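Local coordinates for protein D-alanyl-lipoteichoic acid synthetase (Streptococcus pneumoniae, PDB 3BMA) that probably takes part in the D-alanylation of lipoteichoic acid during cell wall biogenesis, as a membrane-associated DltD-family protein with an SGNH-hydrolase-like fold, at residues Gln284-Ile296 / Ala363-Tyr377. The protein carries 1 engineered substitution. Residues are numbered along the deposited sequence; the frame is centred on the assembly and turned at random.
Sequences QFSKSKVNPIFII and AVDPFLSNPTPAPTY
Strand 291-296 of the parallel sheet, an element of the SGNH-hydrolase-like fold, meets the end of helix 355-369 and the proline-rich loop after it through Asn291, Ile293, Phe367 and Tyr377. The axes of strand 291-296 and helix segment 363-369 run antiparallel, 10.0 Å apart at their closest. CB of Ile293 lies over one face of the Phe367 ring in a CH-pi contact, 4.1 Å from its centroid, while its CD1 touches Ala363 O. With CG anti to the backbone N (chi1 174°), Phe367 reaches the strand and sets CZ 3.3 Å from Asn291 O, which sits in the ring plane at the edge. Further along the strand the Ile295 and Val364 side chains cross at about a right angle, with CD1 of Ile295 3.7 Å from CG2 of Val364.

At the strand start Asn291 ND2 donates to Thr372 O (3.0 Å), a bent bond reaching the carbonyl from above its plane. Methyl CB of Ala374 rests against Val290 O, and a water links Lys289 O to Ala374 N. Tyr377 packs CD2 against Ser286 CA, and its hydroxyl donates to Val290 O at 2.7 Å, in the carbonyl plane. A second water, in the plane of the Tyr377 ring, donates to OH and to Asn291 OD1; Phe330 stacks on this ring. Donating to Val290 O while accepting from water fixes the Tyr377 O-H direction and ties the loop to the strand start.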
# COMPACT_ATOMS: atom_id res chain seq x y z
N GLN C 284 -14.46 6.95 27.56
CA GLN C 284 -14.44 7.93 26.48
C GLN C 284 -14.68 9.35 27.01
O GLN C 284 -14.04 10.30 26.55
CB GLN C 284 -15.45 7.58 25.39
CG GLN C 284 -15.18 8.29 24.06
CD GLN C 284 -13.74 8.10 23.59
OE1 GLN C 284 -13.30 6.98 23.33
NE2 GLN C 284 -13.01 9.20 23.49
N PHE C 285 -15.58 9.47 27.98
CA PHE C 285 -15.86 10.74 28.66
C PHE C 285 -14.63 11.28 29.40
O PHE C 285 -14.41 12.49 29.43
CB PHE C 285 -17.03 10.59 29.63
CG PHE C 285 -18.39 10.55 28.97
CD1 PHE C 285 -18.54 10.76 27.59
CD2 PHE C 285 -19.54 10.35 29.74
CE1 PHE C 285 -19.80 10.75 27.00
CE2 PHE C 285 -20.80 10.34 29.15
CZ PHE C 285 -20.93 10.54 27.78
N SER C 286 -13.84 10.38 29.97
CA SER C 286 -12.62 10.74 30.67
C SER C 286 -11.50 11.17 29.71
O SER C 286 -10.81 12.16 29.97
CB SER C 286 -12.15 9.58 31.55
OG SER C 286 -10.92 9.87 32.20
N LYS C 287 -11.34 10.42 28.62
CA LYS C 287 -10.32 10.70 27.61
C LYS C 287 -10.60 12.01 26.87
O LYS C 287 -9.68 12.76 26.57
CB LYS C 287 -10.26 9.57 26.59
CG LYS C 287 -9.61 8.28 27.07
CD LYS C 287 -9.85 7.18 26.05
CE LYS C 287 -9.08 5.93 26.39
NZ LYS C 287 -9.19 4.93 25.30
N SER C 288 -11.88 12.27 26.59
CA SER C 288 -12.30 13.45 25.84
C SER C 288 -12.56 14.66 26.73
O SER C 288 -12.82 15.75 26.23
CB SER C 288 -13.55 13.15 25.01
OG SER C 288 -13.43 11.93 24.30
N LYS C 289 -12.48 14.45 28.05
CA LYS C 289 -12.75 15.47 29.07
C LYS C 289 -14.15 16.07 28.95
O LYS C 289 -14.31 17.28 29.05
CB LYS C 289 -11.69 16.59 29.07
CG LYS C 289 -10.25 16.14 29.19
CD LYS C 289 -9.33 17.34 29.39
CE LYS C 289 -7.87 16.97 29.17
NZ LYS C 289 -7.58 16.71 27.72
N VAL C 290 -15.16 15.22 28.72
CA VAL C 290 -16.53 15.74 28.66
C VAL C 290 -17.13 15.82 30.06
O VAL C 290 -16.76 15.05 30.95
CB VAL C 290 -17.47 15.00 27.62
CG1 VAL C 290 -16.69 14.27 26.54
CG2 VAL C 290 -18.45 14.06 28.30
N ASN C 291 -18.02 16.78 30.26
CA ASN C 291 -18.72 16.95 31.53
C ASN C 291 -20.19 16.57 31.35
O ASN C 291 -21.01 17.39 30.96
CB ASN C 291 -18.59 18.40 32.03
CG ASN C 291 -19.10 18.59 33.45
OD1 ASN C 291 -19.24 17.63 34.22
ND2 ASN C 291 -19.37 19.84 33.81
N PRO C 292 -20.51 15.29 31.64
CA PRO C 292 -21.85 14.78 31.44
C PRO C 292 -22.77 14.98 32.63
O PRO C 292 -22.32 14.96 33.78
CB PRO C 292 -21.60 13.28 31.24
CG PRO C 292 -20.36 13.00 32.01
CD PRO C 292 -19.60 14.26 32.16
N ILE C 293 -24.05 15.21 32.35
CA ILE C 293 -25.08 15.03 33.38
C ILE C 293 -25.86 13.76 33.06
O ILE C 293 -26.40 13.60 31.97
CB ILE C 293 -25.99 16.29 33.57
CG1 ILE C 293 -26.96 16.07 34.74
CG2 ILE C 293 -26.71 16.68 32.28
CD1 ILE C 293 -27.47 17.35 35.38
N PHE C 294 -25.89 12.83 34.02
CA PHE C 294 -26.60 11.57 33.86
C PHE C 294 -28.04 11.64 34.37
O PHE C 294 -28.32 12.26 35.40
CB PHE C 294 -25.84 10.43 34.54
CG PHE C 294 -24.45 10.23 33.99
CD1 PHE C 294 -24.25 9.55 32.79
CD2 PHE C 294 -23.35 10.75 34.66
CE1 PHE C 294 -22.98 9.37 32.28
CE2 PHE C 294 -22.06 10.58 34.15
CZ PHE C 294 -21.88 9.89 32.96
N ILE C 295 -28.94 11.00 33.64
CA ILE C 295 -30.35 10.98 33.99
C ILE C 295 -30.76 9.54 34.30
O ILE C 295 -30.56 8.64 33.48
CB ILE C 295 -31.25 11.52 32.84
CG1 ILE C 295 -30.65 12.79 32.20
CG2 ILE C 295 -32.70 11.71 33.31
CD1 ILE C 295 -30.54 14.02 33.10
N ILE C 296 -31.30 9.33 35.50
CA ILE C 296 -31.78 8.01 35.88
C ILE C 296 -33.30 8.06 36.03
O ILE C 296 -33.80 8.55 37.03
CB ILE C 296 -31.10 7.48 37.17
CG1 ILE C 296 -29.58 7.59 37.06
CG2 ILE C 296 -31.51 6.04 37.44
CD1 ILE C 296 -28.82 7.05 38.26
N ALA C 363 -32.80 20.36 36.39
CA ALA C 363 -31.44 19.89 36.66
C ALA C 363 -30.53 20.11 35.45
O ALA C 363 -29.33 20.37 35.61
CB ALA C 363 -31.45 18.43 37.07
N VAL C 364 -31.11 20.01 34.26
CA VAL C 364 -30.33 20.04 33.01
C VAL C 364 -30.07 21.46 32.51
O VAL C 364 -28.93 21.81 32.22
CB VAL C 364 -30.98 19.12 31.92
CG1 VAL C 364 -30.31 19.29 30.58
CG2 VAL C 364 -30.89 17.67 32.35
N ASP C 365 -31.13 22.28 32.43
CA ASP C 365 -30.98 23.68 32.00
C ASP C 365 -29.94 24.52 32.76
O ASP C 365 -29.07 25.09 32.12
CB ASP C 365 -32.34 24.41 31.91
CG ASP C 365 -32.19 25.87 31.54
OD1 ASP C 365 -31.84 26.17 30.37
OD2 ASP C 365 -32.41 26.73 32.41
N PRO C 366 -30.00 24.57 34.13
CA PRO C 366 -28.97 25.35 34.84
C PRO C 366 -27.55 24.82 34.66
O PRO C 366 -26.60 25.60 34.70
CB PRO C 366 -29.39 25.20 36.31
CG PRO C 366 -30.82 24.85 36.27
CD PRO C 366 -30.95 23.98 35.08
N PHE C 367 -27.42 23.51 34.47
CA PHE C 367 -26.13 22.86 34.22
C PHE C 367 -25.55 23.26 32.86
O PHE C 367 -24.37 23.61 32.76
CB PHE C 367 -26.28 21.34 34.32
CG PHE C 367 -25.05 20.57 33.93
CD1 PHE C 367 -23.93 20.52 34.76
CD2 PHE C 367 -25.01 19.86 32.73
CE1 PHE C 367 -22.80 19.80 34.40
CE2 PHE C 367 -23.88 19.14 32.36
CZ PHE C 367 -22.77 19.11 33.20
N LEU C 368 -26.38 23.22 31.82
CA LEU C 368 -25.94 23.54 30.46
C LEU C 368 -25.85 25.04 30.19
O LEU C 368 -25.02 25.46 29.38
CB LEU C 368 -26.85 22.87 29.42
CG LEU C 368 -26.95 21.34 29.35
CD1 LEU C 368 -27.90 20.95 28.24
CD2 LEU C 368 -25.60 20.67 29.13
N SER C 369 -26.68 25.83 30.86
CA SER C 369 -26.66 27.30 30.72
C SER C 369 -25.41 27.93 31.33
O SER C 369 -24.99 29.01 30.92
CB SER C 369 -27.90 27.94 31.34
OG SER C 369 -29.08 27.40 30.78
N ASN C 370 -24.83 27.24 32.31
CA ASN C 370 -23.60 27.67 32.96
C ASN C 370 -22.51 26.62 32.79
O ASN C 370 -22.27 25.82 33.70
CB ASN C 370 -23.85 27.93 34.45
CG ASN C 370 -24.94 28.94 34.70
OD1 ASN C 370 -24.71 30.15 34.63
ND2 ASN C 370 -26.14 28.46 35.01
N PRO C 371 -21.84 26.61 31.62
CA PRO C 371 -20.90 25.54 31.27
C PRO C 371 -19.63 25.59 32.12
O PRO C 371 -18.97 26.63 32.19
CB PRO C 371 -20.57 25.82 29.80
CG PRO C 371 -21.58 26.81 29.33
CD PRO C 371 -21.92 27.61 30.54
N THR C 372 -19.33 24.47 32.77
CA THR C 372 -18.12 24.33 33.57
C THR C 372 -17.31 23.14 33.03
O THR C 372 -17.91 22.15 32.60
CB THR C 372 -18.43 24.14 35.07
OG1 THR C 372 -19.51 23.21 35.24
CG2 THR C 372 -18.82 25.46 35.71
N PRO C 373 -15.97 23.25 33.03
CA PRO C 373 -15.11 22.14 32.59
C PRO C 373 -15.24 20.87 33.45
O PRO C 373 -15.61 20.95 34.62
CB PRO C 373 -13.69 22.71 32.72
CG PRO C 373 -13.81 23.83 33.68
CD PRO C 373 -15.16 24.42 33.42
N ALA C 374 -14.95 19.73 32.84
CA ALA C 374 -14.99 18.43 33.51
C ALA C 374 -13.92 18.33 34.59
O ALA C 374 -12.81 18.84 34.42
CB ALA C 374 -14.81 17.32 32.49
N PRO C 375 -14.24 17.66 35.72
CA PRO C 375 -13.23 17.40 36.75
C PRO C 375 -12.23 16.34 36.32
O PRO C 375 -12.29 15.84 35.19
CB PRO C 375 -14.07 16.88 37.92
CG PRO C 375 -15.21 16.22 37.27
CD PRO C 375 -15.55 17.11 36.11
N THR C 376 -11.30 15.99 37.21
CA THR C 376 -10.39 14.88 36.96
C THR C 376 -11.08 13.59 37.38
O THR C 376 -11.54 13.46 38.52
CB THR C 376 -9.06 15.06 37.73
OG1 THR C 376 -8.49 16.34 37.42
CG2 THR C 376 -8.06 13.97 37.35
N TYR C 377 -11.18 12.65 36.45
CA TYR C 377 -11.79 11.36 36.74
C TYR C 377 -10.73 10.32 37.11
O TYR C 377 -9.61 10.38 36.63
CB TYR C 377 -12.62 10.86 35.55
CG TYR C 377 -13.66 11.83 35.03
CD1 TYR C 377 -14.77 12.19 35.80
CD2 TYR C 377 -13.54 12.39 33.76
CE1 TYR C 377 -15.73 13.09 35.31
CE2 TYR C 377 -14.49 13.28 33.26
CZ TYR C 377 -15.58 13.62 34.04
OH TYR C 377 -16.51 14.50 33.54
O HOH W 1 -15.43 19.78 29.94
O HOH W 2 -18.39 15.19 35.37